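Local structure of sugar ABC transporter, sugar-binding protein (2HEU) at residues Thr18-Glu22 / His304-Ala308; Asn121-Thr125 / Val312-Thr316; Ala126-Gly130 / Leu287-Ala291; Ser330-Ile334 / Thr350-Phe354. The protein probably binds sugars outside the cell and hands them to an ABC transporter for uptake, and is seen here in its sugar-free form. One frame throughout, in Å; residues are numbered along the deposited sequence. Where two conformers were deposited one is given.

Interaction 1. Residues Thr18-Glu22 / His304-Ala308; sequences TVTIE and HPKEA
The backbone N of Ala308 donates to His304 O across 3.0 Å. This bond closes the first turn of helix 305-315, with His304 at the N-cap position. His304 and Glu307 point at strand 19-24, and Ala308 lies beside it. The His304 ring turns one face to Val19. CG1 of Val19 sits above that face, shifted toward the rim, 3.4 Å from the ring centroid and 20° off the normal. This is a CH-pi contact. Val19 has two conformers, so its closeness should be read with caution. In one conformer CG1 points anti to the backbone N (chi1 172°), which brings it over the imidazole. Further along the strand, CG2 of Ile21 touches His304 CB at 3.6 Å. These two side chains lie alongside each other, running opposite ways. The other branch of Ile21 reaches the helix backbone, with CD1 3.7 Å from Glu307 O and 3.9 Å from Ala308 CA. The strand runs in the mixed sheet of one lobe, where backbone hydrogen bonds join Ile21 to Lys51 and Glu22 to Val74. The strand order 2-1-3-5-4 is that of type II periplasmic binding proteins, and the helix packs on this sheet. A turn at chi2 (77°) folds the Glu307 carboxylate back beside Val19, with OE2 3.7 Å from Val19 CG2. The Glu307 side chain also touches Ile48 of the neighbouring strand.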
loop_
_atom_site.group_PDB
_atom_site.type_symbol
_atom_site.label_atom_id
_atom_site.label_comp_id
_atom_site.label_asym_id
_atom_site.label_seq_id
_atom_site.Cartn_x
_atom_site.Cartn_y
_atom_site.Cartn_z
ATOM N N THR A 18 -28.260 26.453 1.302
ATOM C CA THR A 18 -27.569 25.193 1.125
ATOM C C THR A 18 -26.087 25.518 1.023
ATOM O O THR A 18 -25.667 26.586 0.465
ATOM C CB THR A 18 -28.200 24.394 -0.099
ATOM O OG1 THR A 18 -29.559 23.981 0.170
ATOM C CG2 THR A 18 -27.313 23.090 -0.614
ATOM N N VAL A 19 -25.317 24.594 1.601
ATOM C CA VAL A 19 -23.845 24.691 1.531
ATOM C C VAL A 19 -23.235 23.634 0.553
ATOM O O VAL A 19 -23.617 22.436 0.859
ATOM C CB VAL A 19 -23.326 24.493 2.963
ATOM C CG1 VAL A 19 -21.816 24.379 2.947
ATOM C CG2 VAL A 19 -23.822 25.705 3.862
ATOM N N THR A 20 -22.359 24.000 -0.531
ATOM C CA THR A 20 -21.674 23.020 -1.316
ATOM C C THR A 20 -20.203 22.939 -0.960
ATOM O O THR A 20 -19.466 23.999 -0.848
ATOM C CB THR A 20 -21.813 23.351 -2.812
ATOM O OG1 THR A 20 -23.191 23.495 -3.155
ATOM C CG2 THR A 20 -21.211 22.253 -3.683
ATOM N N ILE A 21 -19.717 21.731 -0.765
ATOM C CA ILE A 21 -18.311 21.457 -0.534
ATOM C C ILE A 21 -17.802 20.560 -1.633
ATOM O O ILE A 21 -18.535 19.871 -2.311
ATOM C CB ILE A 21 -18.125 20.808 0.832
ATOM C CG1 ILE A 21 -18.865 19.517 1.011
ATOM C CG2 ILE A 21 -18.421 21.839 1.982
ATOM C CD1 ILE A 21 -18.485 18.688 2.221
ATOM N N GLU A 22 -16.470 20.603 -1.819
ATOM C CA GLU A 22 -15.772 19.773 -2.779
ATOM C C GLU A 22 -15.061 18.640 -2.093
ATOM O O GLU A 22 -14.386 18.829 -1.095
ATOM C CB GLU A 22 -14.703 20.580 -3.500
ATOM C CG GLU A 22 -13.907 19.781 -4.496
ATOM C CD GLU A 22 -12.860 20.464 -5.251
ATOM O OE1 GLU A 22 -12.828 21.724 -5.212
ATOM O OE2 GLU A 22 -12.030 19.853 -5.936
ATOM N N HIS A 304 -16.586 26.071 4.992
ATOM C CA HIS A 304 -17.675 25.192 5.462
ATOM C C HIS A 304 -17.125 24.111 6.351
ATOM O O HIS A 304 -17.319 22.936 6.035
ATOM C CB HIS A 304 -18.473 24.628 4.279
ATOM C CG HIS A 304 -18.880 25.701 3.296
ATOM N ND1 HIS A 304 -19.675 26.772 3.655
ATOM C CD2 HIS A 304 -18.615 25.860 1.976
ATOM C CE1 HIS A 304 -19.855 27.536 2.601
ATOM N NE2 HIS A 304 -19.252 27.013 1.551
ATOM N N PRO A 305 -16.480 24.460 7.482
ATOM C CA PRO A 305 -15.825 23.416 8.287
ATOM C C PRO A 305 -16.815 22.437 8.855
ATOM O O PRO A 305 -16.490 21.242 8.987
ATOM C CB PRO A 305 -15.112 24.201 9.360
ATOM C CG PRO A 305 -15.794 25.498 9.425
ATOM C CD PRO A 305 -16.193 25.806 8.035
ATOM N N LYS A 306 -18.044 22.842 9.242
ATOM C CA LYS A 306 -18.948 21.878 9.847
ATOM C C LYS A 306 -19.373 20.851 8.810
ATOM O O LYS A 306 -19.459 19.645 9.096
ATOM C CB LYS A 306 -20.192 22.583 10.418
ATOM C CG LYS A 306 -19.846 23.460 11.674
ATOM C CD LYS A 306 -21.030 24.010 12.430
ATOM C CE LYS A 306 -21.878 24.852 11.747
ATOM N NZ LYS A 306 -21.251 25.901 10.964
ATOM N N GLU A 307 -19.650 21.282 7.613
ATOM C CA GLU A 307 -20.089 20.416 6.545
ATOM C C GLU A 307 -18.972 19.481 6.096
ATOM O O GLU A 307 -19.195 18.289 5.858
ATOM C CB GLU A 307 -20.632 21.208 5.382
ATOM C CG GLU A 307 -21.942 21.983 5.704
ATOM C CD GLU A 307 -21.811 23.247 6.510
ATOM O OE1 GLU A 307 -20.692 23.764 6.682
ATOM O OE2 GLU A 307 -22.834 23.773 6.797
ATOM N N ALA A 308 -17.768 19.999 6.009
ATOM C CA ALA A 308 -16.592 19.183 5.644
ATOM C C ALA A 308 -16.400 18.060 6.708
ATOM O O ALA A 308 -16.161 16.925 6.379
ATOM C CB ALA A 308 -15.367 20.067 5.469
#

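Interaction 2. Residues Asn121-Thr125 / Val312-Thr316; sequences NVPFT and VEYMT
Val312 touches first: its CG1 meets CG2 of Val122 at 3.9 Å. The two valines cross obliquely. The carbonyl O of Val312 lies at the edge of the Phe124 ring, in its plane. Met315 comes next and lies over one face of that ring. Its CG is anti to the backbone N (chi1 -167°), which lays it 3.8 Å from the ring centroid, 24° off the normal, in a CH-pi contact. Its SD stands farther above the ring, 5.4 Å from the centroid, as a long Met-aromatic contact. The opposite face of Phe124 carries CG1 of its near neighbour Val122, so the ring is sandwiched. Thr316 closes the row. Its CG2 is 3.7 Å from Phe124 CE1, while its OG1 turns back and donates to Glu313 O at 2.7 Å. Arg104 is also bonded to Thr316 OG1. Trp296 of the adjacent strand meets Phe124 edge-to-face, and Met321 of helix 318-328 also touches Phe124. All five touching residues are buried. The arrangement is that of the end of a helix packed on the outermost strand 122-123 and the loop that leaves it, as in the alpha/beta lobes of periplasmic binding proteins.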
loop_
_atom_site.group_PDB
_atom_site.type_symbol
_atom_site.label_atom_id
_atom_site.label_comp_id
_atom_site.label_asym_id
_atom_site.label_seq_id
_atom_site.Cartn_x
_atom_site.Cartn_y
_atom_site.Cartn_z
ATOM N N ASN A 121 -5.085 13.330 8.883
ATOM C CA ASN A 121 -5.652 12.530 7.816
ATOM C C ASN A 121 -6.353 11.358 8.439
ATOM O O ASN A 121 -5.807 10.759 9.413
ATOM C CB ASN A 121 -4.545 12.097 6.851
ATOM C CG ASN A 121 -4.969 11.265 5.709
ATOM O OD1 ASN A 121 -5.130 10.068 5.823
ATOM N ND2 ASN A 121 -5.144 11.931 4.535
ATOM N N VAL A 122 -7.504 10.982 7.942
ATOM C CA VAL A 122 -8.233 9.761 8.338
ATOM C C VAL A 122 -7.962 8.669 7.310
ATOM O O VAL A 122 -8.446 8.782 6.152
ATOM C CB VAL A 122 -9.774 9.990 8.406
ATOM C CG1 VAL A 122 -10.452 8.772 8.853
ATOM C CG2 VAL A 122 -10.052 11.202 9.353
ATOM N N PRO A 123 -7.150 7.672 7.658
ATOM C CA PRO A 123 -6.964 6.566 6.691
ATOM C C PRO A 123 -8.130 5.601 6.890
ATOM O O PRO A 123 -8.215 4.944 7.923
ATOM C CB PRO A 123 -5.546 6.001 7.024
ATOM C CG PRO A 123 -5.029 6.887 8.208
ATOM C CD PRO A 123 -6.237 7.512 8.809
ATOM N N PHE A 124 -9.061 5.590 5.955
ATOM C CA PHE A 124 -10.187 4.640 5.968
ATOM C C PHE A 124 -9.734 3.294 5.511
ATOM O O PHE A 124 -10.202 2.285 6.059
ATOM C CB PHE A 124 -11.315 5.138 5.033
ATOM C CG PHE A 124 -11.905 6.439 5.432
ATOM C CD1 PHE A 124 -12.918 6.484 6.332
ATOM C CD2 PHE A 124 -11.433 7.670 4.937
ATOM C CE1 PHE A 124 -13.502 7.677 6.712
ATOM C CE2 PHE A 124 -11.980 8.848 5.317
ATOM C CZ PHE A 124 -13.013 8.855 6.203
ATOM N N THR A 125 -8.974 3.191 4.404
ATOM C CA THR A 125 -8.488 1.944 3.912
ATOM C C THR A 125 -7.012 2.054 3.652
ATOM O O THR A 125 -6.430 3.153 3.607
ATOM C CB THR A 125 -9.147 1.519 2.628
ATOM O OG1 THR A 125 -8.780 2.417 1.577
ATOM C CG2 THR A 125 -10.698 1.405 2.756
ATOM N N VAL A 312 -16.624 13.826 6.416
ATOM C CA VAL A 312 -15.594 12.901 6.905
ATOM C C VAL A 312 -16.203 11.953 7.979
ATOM O O VAL A 312 -16.008 10.729 7.933
ATOM C CB VAL A 312 -14.417 13.640 7.429
ATOM C CG1 VAL A 312 -13.360 12.689 8.038
ATOM C CG2 VAL A 312 -13.745 14.480 6.298
ATOM N N GLU A 313 -16.961 12.532 8.928
ATOM C CA GLU A 313 -17.560 11.713 9.977
ATOM C C GLU A 313 -18.459 10.647 9.377
ATOM O O GLU A 313 -18.467 9.510 9.847
ATOM C CB GLU A 313 -18.318 12.611 10.954
ATOM C CG GLU A 313 -18.881 11.816 12.118
ATOM C CD GLU A 313 -20.261 11.298 11.940
ATOM O OE1 GLU A 313 -21.130 12.073 11.459
ATOM O OE2 GLU A 313 -20.530 10.177 12.413
ATOM N N TYR A 314 -19.257 10.989 8.392
ATOM C CA TYR A 314 -20.169 10.079 7.813
ATOM C C TYR A 314 -19.436 8.820 7.308
ATOM O O TYR A 314 -19.902 7.687 7.545
ATOM C CB TYR A 314 -20.931 10.757 6.605
ATOM C CG TYR A 314 -22.026 9.965 6.046
ATOM C CD1 TYR A 314 -21.997 9.428 4.786
ATOM C CD2 TYR A 314 -23.197 9.772 6.763
ATOM C CE1 TYR A 314 -23.019 8.752 4.256
ATOM C CE2 TYR A 314 -24.285 9.080 6.236
ATOM C CZ TYR A 314 -24.175 8.558 4.996
ATOM O OH TYR A 314 -25.183 7.796 4.445
ATOM N N MET A 315 -18.292 9.019 6.643
ATOM C CA MET A 315 -17.562 7.882 6.105
ATOM C C MET A 315 -16.958 7.000 7.176
ATOM O O MET A 315 -16.629 5.822 6.894
ATOM C CB MET A 315 -16.506 8.408 5.125
ATOM C CG MET A 315 -15.872 7.328 4.230
ATOM S SD MET A 315 -17.005 6.927 2.933
ATOM C CE MET A 315 -16.778 5.871 3.310
ATOM N N THR A 316 -16.731 7.523 8.389
ATOM C CA THR A 316 -16.236 6.708 9.499
ATOM C C THR A 316 -17.304 5.784 10.136
ATOM O O THR A 316 -16.961 4.975 10.974
ATOM C CB THR A 316 -15.572 7.529 10.575
ATOM O OG1 THR A 316 -16.590 8.293 11.319
ATOM C CG2 THR A 316 -14.449 8.459 10.162
#

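Interaction 3. Residues Ala126-Gly130 / Leu287-Ala291; sequences ANAYG and LTVGA
The Asn127 amide and the Tyr129 ring are the flat groups here. Ala291 N donates to Asn127 OD1 at 2.9 Å and stands above the amide's carbonyl plane, 39° out of it. Trp361 NE1 also bonds to this OD1, which thus has two partners. Val289 CG1 approaches the Tyr129 side chain obliquely and touches its CB at 3.8 Å; the phenol OH is held by Thr176 O. The Asn127 backbone completes a two-point grip on Ala291, its N donating to Ala291 O at 3.1 Å. At the other end, Thr288 OG1 donates to Tyr129 O at 2.7 Å. That hydroxyl is anti to its own backbone N (chi1 -171°), which sends it across to the facing chain. A water donates to both Tyr129 O and Leu287 O, tying the two chains together. Between these ends the backbones close through CA-H...O contacts. Gly290 CA lies 3.3 Å from Asn127 O with an angle of 162° at the hydrogen, and Ala128 CA lies 3.2 Å from Val289 O. A CB on Gly290 would point at the facing chain and collide with Asn127 O; its absence lets the backbones come this close. The touching parts run roughly antiparallel. Backbone bonds from Thr288 to Arg357 and Leu359 place strand 358-360 beside this crossing. Such neighbouring connections are consistent with the interlobe hinge of periplasmic binding proteins.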
loop_
_atom_site.group_PDB
_atom_site.type_symbol
_atom_site.label_atom_id
_atom_site.label_comp_id
_atom_site.label_asym_id
_atom_site.label_seq_id
_atom_site.Cartn_x
_atom_site.Cartn_y
_atom_site.Cartn_z
ATOM N N ALA A 126 -6.350 0.898 3.508
ATOM C CA ALA A 126 -4.936 0.863 3.163
ATOM C C ALA A 126 -4.682 -0.254 2.231
ATOM O O ALA A 126 -5.446 -1.208 2.164
ATOM C CB ALA A 126 -4.072 0.652 4.422
ATOM N N ASN A 127 -3.581 -0.170 1.486
ATOM C CA ASN A 127 -3.076 -1.292 0.780
ATOM C C ASN A 127 -2.139 -2.156 1.642
ATOM O O ASN A 127 -1.796 -1.790 2.742
ATOM C CB ASN A 127 -2.489 -0.876 -0.587
ATOM C CG ASN A 127 -1.461 0.188 -0.488
ATOM O OD1 ASN A 127 -0.590 0.194 0.378
ATOM N ND2 ASN A 127 -1.553 1.138 -1.352
ATOM N N ALA A 128 -1.788 -3.310 1.084
ATOM C CA ALA A 128 -0.891 -4.275 1.694
ATOM C C ALA A 128 -0.103 -4.936 0.584
ATOM O O ALA A 128 -0.384 -4.715 -0.613
ATOM C CB ALA A 128 -1.634 -5.247 2.561
ATOM N N TYR A 129 0.843 -5.777 0.953
ATOM C CA TYR A 129 1.696 -6.454 -0.021
ATOM C C TYR A 129 2.041 -7.825 0.438
ATOM O O TYR A 129 2.271 -8.085 1.632
ATOM C CB TYR A 129 2.985 -5.621 -0.202
ATOM C CG TYR A 129 3.876 -6.102 -1.331
ATOM C CD1 TYR A 129 3.842 -5.475 -2.566
ATOM C CD2 TYR A 129 4.725 -7.172 -1.176
ATOM C CE1 TYR A 129 4.655 -5.924 -3.656
ATOM C CE2 TYR A 129 5.540 -7.627 -2.178
ATOM C CZ TYR A 129 5.523 -6.996 -3.437
ATOM O OH TYR A 129 6.372 -7.432 -4.395
ATOM N N GLY A 130 2.119 -8.759 -0.472
ATOM C CA GLY A 130 2.551 -10.113 -0.122
ATOM C C GLY A 130 2.634 -10.988 -1.369
ATOM O O GLY A 130 2.878 -10.502 -2.467
ATOM N N LEU A 287 5.703 -10.098 7.951
ATOM C CA LEU A 287 5.296 -8.703 7.913
ATOM C C LEU A 287 4.596 -8.418 6.586
ATOM O O LEU A 287 4.814 -9.118 5.599
ATOM C CB LEU A 287 6.513 -7.796 8.025
ATOM C CG LEU A 287 7.290 -7.841 9.316
ATOM C CD1 LEU A 287 8.554 -7.026 9.256
ATOM C CD2 LEU A 287 6.424 -7.364 10.544
ATOM N N THR A 288 3.804 -7.359 6.578
ATOM C CA THR A 288 3.334 -6.751 5.342
ATOM C C THR A 288 3.630 -5.243 5.393
ATOM O O THR A 288 4.075 -4.732 6.419
ATOM C CB THR A 288 1.863 -7.108 5.066
ATOM O OG1 THR A 288 1.524 -6.657 3.747
ATOM C CG2 THR A 288 0.894 -6.485 6.030
ATOM N N VAL A 289 3.423 -4.599 4.261
ATOM C CA VAL A 289 3.706 -3.171 4.104
ATOM C C VAL A 289 2.609 -2.581 3.242
ATOM O O VAL A 289 2.072 -3.239 2.376
ATOM C CB VAL A 289 5.113 -2.951 3.459
ATOM C CG1 VAL A 289 5.241 -3.564 2.087
ATOM C CG2 VAL A 289 5.485 -1.481 3.468
ATOM N N GLY A 290 2.267 -1.327 3.538
ATOM C CA GLY A 290 1.278 -0.624 2.771
ATOM C C GLY A 290 1.006 0.704 3.392
ATOM O O GLY A 290 1.661 1.107 4.378
ATOM N N ALA A 291 0.023 1.462 2.864
ATOM C CA ALA A 291 -0.324 2.760 3.461
ATOM C C ALA A 291 -1.735 3.107 3.086
ATOM O O ALA A 291 -2.355 2.522 2.243
ATOM C CB ALA A 291 0.646 3.857 3.028
HETATM O O HOH W 1 3.869 -9.798 3.177
#

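Interaction 4. Residues Ser330-Ile334 / Thr350-Phe354; sequences SPTAI and TEYAF
Phe354 turns one ring face to Ala333. The methyl CB of Ala333 sits 3.9 Å from the ring centroid, 15° off the normal, and makes a CH-pi contact. Ala333 N lies over the ring too, 3.5 Å from CZ. At the ring edge, near its plane, is Pro331 O, 3.4 Å from Phe354 CZ. Thr332 O comes close to CE2 from an oblique angle. The ring therefore lies against the extended backbone of Pro331 and Thr332 and the start of Ala333. Pro331 packs on the other segment with its own ring. Its CB touches Phe354 CE2 at 3.8 Å and Ala353 CB at 4.0 Å. Its CG meets the methyl CG2 of Thr350, also at 3.8 Å, the two side chains lying at a slant. Both backbones are shaped by short turns. Thr350 to Ala353 is a type I beta turn. Thr332 OG1, anti to its backbone N (chi1 180°), accepts from Ile334 N at 3.1 Å and 166°, an ST turn. Three polar atoms have partners beyond the two segments: Thr350 OG1 bonds to Leu346 O, Thr332 O to Lys106 NZ and Thr332 OG1 to Phe124 O. Tyr109 and His358 both meet the Phe354 ring edge-to-face, and His358 ND1 also holds Phe354 N. Between the two segments the contact is mainly apolar, with ring carbons beside carbonyl oxygens, and it probably depends on close fit.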
loop_
_atom_site.group_PDB
_atom_site.type_symbol
_atom_site.label_atom_id
_atom_site.label_comp_id
_atom_site.label_asym_id
_atom_site.label_seq_id
_atom_site.Cartn_x
_atom_site.Cartn_y
_atom_site.Cartn_z
ATOM N N SER A 330 -10.205 -3.484 -0.166
ATOM C CA SER A 330 -9.009 -3.197 0.555
ATOM C C SER A 330 -9.272 -3.215 2.056
ATOM O O SER A 330 -10.382 -2.819 2.464
ATOM C CB SER A 330 -8.409 -1.840 0.215
ATOM O OG SER A 330 -8.018 -1.717 -1.092
ATOM N N PRO A 331 -8.322 -3.639 2.870
ATOM C CA PRO A 331 -8.594 -3.648 4.315
ATOM C C PRO A 331 -8.920 -2.251 4.811
ATOM O O PRO A 331 -8.340 -1.241 4.353
ATOM C CB PRO A 331 -7.273 -4.234 4.915
ATOM C CG PRO A 331 -6.280 -3.879 3.924
ATOM C CD PRO A 331 -6.934 -4.023 2.562
ATOM N N THR A 332 -9.821 -2.208 5.757
ATOM C CA THR A 332 -10.274 -1.002 6.365
ATOM C C THR A 332 -9.858 -0.841 7.804
ATOM O O THR A 332 -9.978 -1.793 8.619
ATOM C CB THR A 332 -11.807 -0.775 6.171
ATOM O OG1 THR A 332 -12.185 0.464 6.825
ATOM C CG2 THR A 332 -12.627 -1.833 6.782
ATOM N N ALA A 333 -9.445 0.371 8.190
ATOM C CA ALA A 333 -9.113 0.669 9.518
ATOM C C ALA A 333 -10.310 1.104 10.360
ATOM O O ALA A 333 -10.170 1.444 11.548
ATOM C CB ALA A 333 -8.038 1.783 9.596
ATOM N N ILE A 334 -11.487 1.149 9.779
ATOM C CA ILE A 334 -12.679 1.655 10.482
ATOM C C ILE A 334 -13.317 0.549 11.318
ATOM O O ILE A 334 -13.646 -0.542 10.816
ATOM C CB ILE A 334 -13.644 2.218 9.469
ATOM C CG1 ILE A 334 -13.027 3.448 8.742
ATOM C CG2 ILE A 334 -15.004 2.600 10.149
ATOM C CD1 ILE A 334 -12.553 4.575 9.582
ATOM N N THR A 350 -3.666 -9.742 4.586
ATOM C CA THR A 350 -4.256 -8.699 5.442
ATOM C C THR A 350 -4.598 -9.194 6.828
ATOM O O THR A 350 -5.197 -8.443 7.587
ATOM C CB THR A 350 -5.520 -8.077 4.771
ATOM O OG1 THR A 350 -6.539 -9.142 4.701
ATOM C CG2 THR A 350 -5.210 -7.499 3.429
ATOM N N GLU A 351 -4.173 -10.400 7.227
ATOM C CA GLU A 351 -4.517 -10.969 8.523
ATOM C C GLU A 351 -4.119 -10.072 9.670
ATOM O O GLU A 351 -4.818 -10.057 10.699
ATOM C CB GLU A 351 -3.842 -12.356 8.599
ATOM C CG GLU A 351 -4.172 -13.029 9.907
ATOM C CD GLU A 351 -3.615 -14.373 10.068
ATOM O OE1 GLU A 351 -2.902 -14.912 9.218
ATOM O OE2 GLU A 351 -3.911 -15.038 11.124
ATOM N N TYR A 352 -2.924 -9.449 9.550
ATOM C CA TYR A 352 -2.326 -8.543 10.588
ATOM C C TYR A 352 -2.437 -7.065 10.090
ATOM O O TYR A 352 -1.670 -6.214 10.545
ATOM C CB TYR A 352 -0.854 -8.996 10.978
ATOM C CG TYR A 352 -0.838 -10.270 11.864
ATOM C CD1 TYR A 352 -1.010 -10.247 13.247
ATOM C CD2 TYR A 352 -0.609 -11.540 11.308
ATOM C CE1 TYR A 352 -0.988 -11.379 14.026
ATOM C CE2 TYR A 352 -0.689 -12.760 12.106
ATOM C CZ TYR A 352 -0.842 -12.637 13.498
ATOM O OH TYR A 352 -0.833 -13.672 14.314
ATOM N N ALA A 353 -3.423 -6.707 9.247
ATOM C CA ALA A 353 -3.584 -5.319 8.813
ATOM C C ALA A 353 -3.817 -4.407 10.018
ATOM O O ALA A 353 -4.479 -4.785 10.978
ATOM C CB ALA A 353 -4.715 -5.146 7.808
ATOM N N PHE A 354 -3.172 -3.229 9.996
ATOM C CA PHE A 354 -3.345 -2.153 10.961
ATOM C C PHE A 354 -2.722 -2.470 12.293
ATOM O O PHE A 354 -3.003 -1.748 13.281
ATOM C CB PHE A 354 -4.827 -1.683 11.080
ATOM C CG PHE A 354 -5.404 -1.404 9.723
ATOM C CD1 PHE A 354 -4.980 -0.362 8.922
ATOM C CD2 PHE A 354 -6.360 -2.230 9.225
ATOM C CE1 PHE A 354 -5.483 -0.187 7.646
ATOM C CE2 PHE A 354 -6.854 -2.098 7.987
ATOM C CZ PHE A 354 -6.431 -1.038 7.177
#

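Interactions 1 and 2 use opposite ends of helix 305-315, with centres 16 Å apart, and both reach the same mixed sheet. Interactions 3 and 4 lie nearer the middle of the chain, with centres 9 Å apart. Ala126 N probably bonds to Pro331 O at 3.0 Å and so joins them. Interactions 2 and 4 also touch: Phe124 O is 2.8 Å from Thr332 OG1 and 3.0 Å from Ala333 N, both probable hydrogen bonds. Residues 121-125 run straight into 126-130, so interaction 2 leads into the likely hinge at interaction 3. The sodium ion, bound at Lys103 and Glu335, is about 10 Å from the side chains of Thr316 and Ala333.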